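Local atomic coordinates of N-terminal acetyltransferase-like protein (Chaetomium thermophilum, PDB entry 5NNP), a protein that probably serves as the TPR-repeat auxiliary subunit of a NatA-type N-terminal acetyltransferase. Residues A374-A379 with V408-T413. Numbering follows the deposited sequence.
Sequences ALYYLA and VDFHMT
The rings of Y376 and F410 meet at a slant, their planes 32° apart and their centroids 5.0 Å from each other. F410 CD1 lies 3.4 Å from Y376 CD1. F410 CE1 touches the root of the tyrosine, 3.5 Å from Y376 CB. The far end of the tyrosine ring runs on to D409 and T413. Y376 CG is anti to the backbone N (chi1 -176°), which carries the ring across the gap between the two helices. There Y376 OH and T413 OG1 share a hydrogen bond of 2.9 Å. D409 CB is 3.7 Å from Y376 OH. The carboxylate of D409 is engaged outside this helix pair: D409 OD1 forms a salt bridge with a basic side chain on the chain of another protein. Carboxymethyl coenzyme A is bound about 8 Å from the side chain of D409. One turn further along the helix from Y376, A379 CB and T413 CG2 make a looser contact at 4.3 Å. With an alanine at Y376, T413 OG1 would probably lose this hydrogen-bond partner and F410 the ring it packs against. F410, A379 and T413 also pack on helix 390-403, so all three helices meet here. Helix 369-381 and helix 408-421 run in nearly the same direction, with local axes 10.7 Å apart at an angle of 21°. Residues 374-407 form a predicted TPR repeat. Two near-parallel helices with a third packed against both are consistent with the alpha-solenoid of TPR proteins.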
loop_
_atom_site.group_PDB
_atom_site.type_symbol
_atom_site.label_atom_id
_atom_site.label_comp_id
_atom_site.label_asym_id
_atom_site.label_seq_id
_atom_site.Cartn_x
_atom_site.Cartn_y
_atom_site.Cartn_z
ATOM N N ALA A 374 -29.445 -20.225 -2.963
ATOM C CA ALA A 374 -30.128 -19.638 -4.114
ATOM C C ALA A 374 -30.995 -18.457 -3.698
ATOM O O ALA A 374 -31.037 -17.448 -4.388
ATOM C CB ALA A 374 -30.977 -20.684 -4.828
ATOM N N LEU A 375 -31.702 -18.579 -2.581
ATOM C CA LEU A 375 -32.548 -17.478 -2.132
ATOM C C LEU A 375 -31.658 -16.286 -1.789
ATOM O O LEU A 375 -31.984 -15.139 -2.092
ATOM C CB LEU A 375 -33.415 -17.888 -0.929
ATOM C CG LEU A 375 -34.556 -18.892 -1.167
ATOM C CD1 LEU A 375 -35.166 -19.318 0.159
ATOM C CD2 LEU A 375 -35.648 -18.323 -2.079
ATOM N N TYR A 376 -30.520 -16.570 -1.169
ATOM C CA TYR A 376 -29.554 -15.533 -0.822
ATOM C C TYR A 376 -28.937 -14.881 -2.053
ATOM O O TYR A 376 -28.636 -13.683 -2.039
ATOM C CB TYR A 376 -28.443 -16.109 0.052
ATOM C CG TYR A 376 -27.465 -15.070 0.537
ATOM C CD1 TYR A 376 -27.885 -14.013 1.328
ATOM C CD2 TYR A 376 -26.120 -15.152 0.219
ATOM C CE1 TYR A 376 -26.992 -13.063 1.783
ATOM C CE2 TYR A 376 -25.221 -14.203 0.666
ATOM C CZ TYR A 376 -25.664 -13.162 1.447
ATOM O OH TYR A 376 -24.775 -12.219 1.896
ATOM N N TYR A 377 -28.729 -15.671 -3.109
ATOM C CA TYR A 377 -28.197 -15.125 -4.357
ATOM C C TYR A 377 -29.208 -14.150 -4.939
ATOM O O TYR A 377 -28.856 -13.064 -5.419
ATOM C CB TYR A 377 -27.884 -16.218 -5.382
ATOM C CG TYR A 377 -27.292 -15.673 -6.673
ATOM C CD1 TYR A 377 -28.106 -15.125 -7.670
ATOM C CD2 TYR A 377 -25.924 -15.703 -6.897
ATOM C CE1 TYR A 377 -27.562 -14.629 -8.846
ATOM C CE2 TYR A 377 -25.375 -15.214 -8.059
ATOM C CZ TYR A 377 -26.194 -14.676 -9.030
ATOM O OH TYR A 377 -25.627 -14.191 -10.192
ATOM N N LEU A 378 -30.469 -14.553 -4.907
ATOM C CA LEU A 378 -31.513 -13.723 -5.466
ATOM C C LEU A 378 -31.677 -12.448 -4.640
ATOM O O LEU A 378 -31.977 -11.386 -5.185
ATOM C CB LEU A 378 -32.819 -14.500 -5.550
ATOM C CG LEU A 378 -32.855 -15.501 -6.702
ATOM C CD1 LEU A 378 -33.922 -16.557 -6.477
ATOM C CD2 LEU A 378 -33.072 -14.765 -8.017
ATOM N N ALA A 379 -31.458 -12.552 -3.330
ATOM C CA ALA A 379 -31.599 -11.397 -2.450
ATOM C C ALA A 379 -30.586 -10.349 -2.853
ATOM O O ALA A 379 -30.891 -9.158 -2.946
ATOM C CB ALA A 379 -31.403 -11.789 -1.012
ATOM N N VAL A 408 -25.644 -15.166 9.735
ATOM C CA VAL A 408 -25.066 -13.826 9.776
ATOM C C VAL A 408 -25.144 -13.104 8.427
ATOM O O VAL A 408 -25.545 -11.940 8.364
ATOM C CB VAL A 408 -23.588 -13.873 10.239
ATOM C CG1 VAL A 408 -22.935 -12.521 10.090
ATOM C CG2 VAL A 408 -23.498 -14.365 11.693
ATOM N N ASP A 409 -24.761 -13.782 7.350
ATOM C CA ASP A 409 -24.738 -13.142 6.028
ATOM C C ASP A 409 -26.119 -12.773 5.541
ATOM O O ASP A 409 -26.305 -11.770 4.857
ATOM C CB ASP A 409 -24.088 -14.049 5.001
ATOM C CG ASP A 409 -22.642 -14.282 5.282
ATOM O OD1 ASP A 409 -21.945 -13.294 5.583
ATOM O OD2 ASP A 409 -22.212 -15.453 5.217
ATOM N N PHE A 410 -27.097 -13.597 5.878
ATOM C CA PHE A 410 -28.472 -13.287 5.526
ATOM C C PHE A 410 -28.879 -11.951 6.156
ATOM O O PHE A 410 -29.310 -11.047 5.452
ATOM C CB PHE A 410 -29.403 -14.424 5.953
ATOM C CG PHE A 410 -29.222 -15.688 5.153
ATOM C CD1 PHE A 410 -28.246 -15.769 4.159
ATOM C CD2 PHE A 410 -30.022 -16.793 5.390
ATOM C CE1 PHE A 410 -28.066 -16.929 3.418
ATOM C CE2 PHE A 410 -29.856 -17.954 4.655
ATOM C CZ PHE A 410 -28.873 -18.022 3.663
ATOM N N HIS A 411 -28.699 -11.800 7.465
ATOM C CA HIS A 411 -29.098 -10.555 8.123
ATOM C C HIS A 411 -28.262 -9.361 7.648
ATOM O O HIS A 411 -28.756 -8.234 7.599
ATOM C CB HIS A 411 -29.008 -10.693 9.646
ATOM C CG HIS A 411 -29.995 -11.658 10.221
ATOM N ND1 HIS A 411 -31.285 -11.296 10.547
ATOM C CD2 HIS A 411 -29.891 -12.977 10.508
ATOM C CE1 HIS A 411 -31.931 -12.349 11.018
ATOM N NE2 HIS A 411 -31.106 -13.380 11.007
ATOM N N MET A 412 -27.007 -9.618 7.291
ATOM C CA MET A 412 -26.104 -8.575 6.821
ATOM C C MET A 412 -26.640 -7.949 5.546
ATOM O O MET A 412 -26.688 -6.728 5.409
ATOM C CB MET A 412 -24.712 -9.142 6.577
ATOM C CG MET A 412 -23.762 -8.131 6.033
ATOM S SD MET A 412 -22.059 -8.725 5.861
ATOM C CE MET A 412 -22.281 -10.255 4.958
ATOM N N THR A 413 -27.052 -8.803 4.614
ATOM C CA THR A 413 -27.634 -8.355 3.359
ATOM C C THR A 413 -28.939 -7.596 3.601
ATOM O O THR A 413 -29.222 -6.592 2.937
ATOM C CB THR A 413 -27.890 -9.541 2.411
ATOM O OG1 THR A 413 -26.649 -9.958 1.834
ATOM C CG2 THR A 413 -28.832 -9.142 1.285
#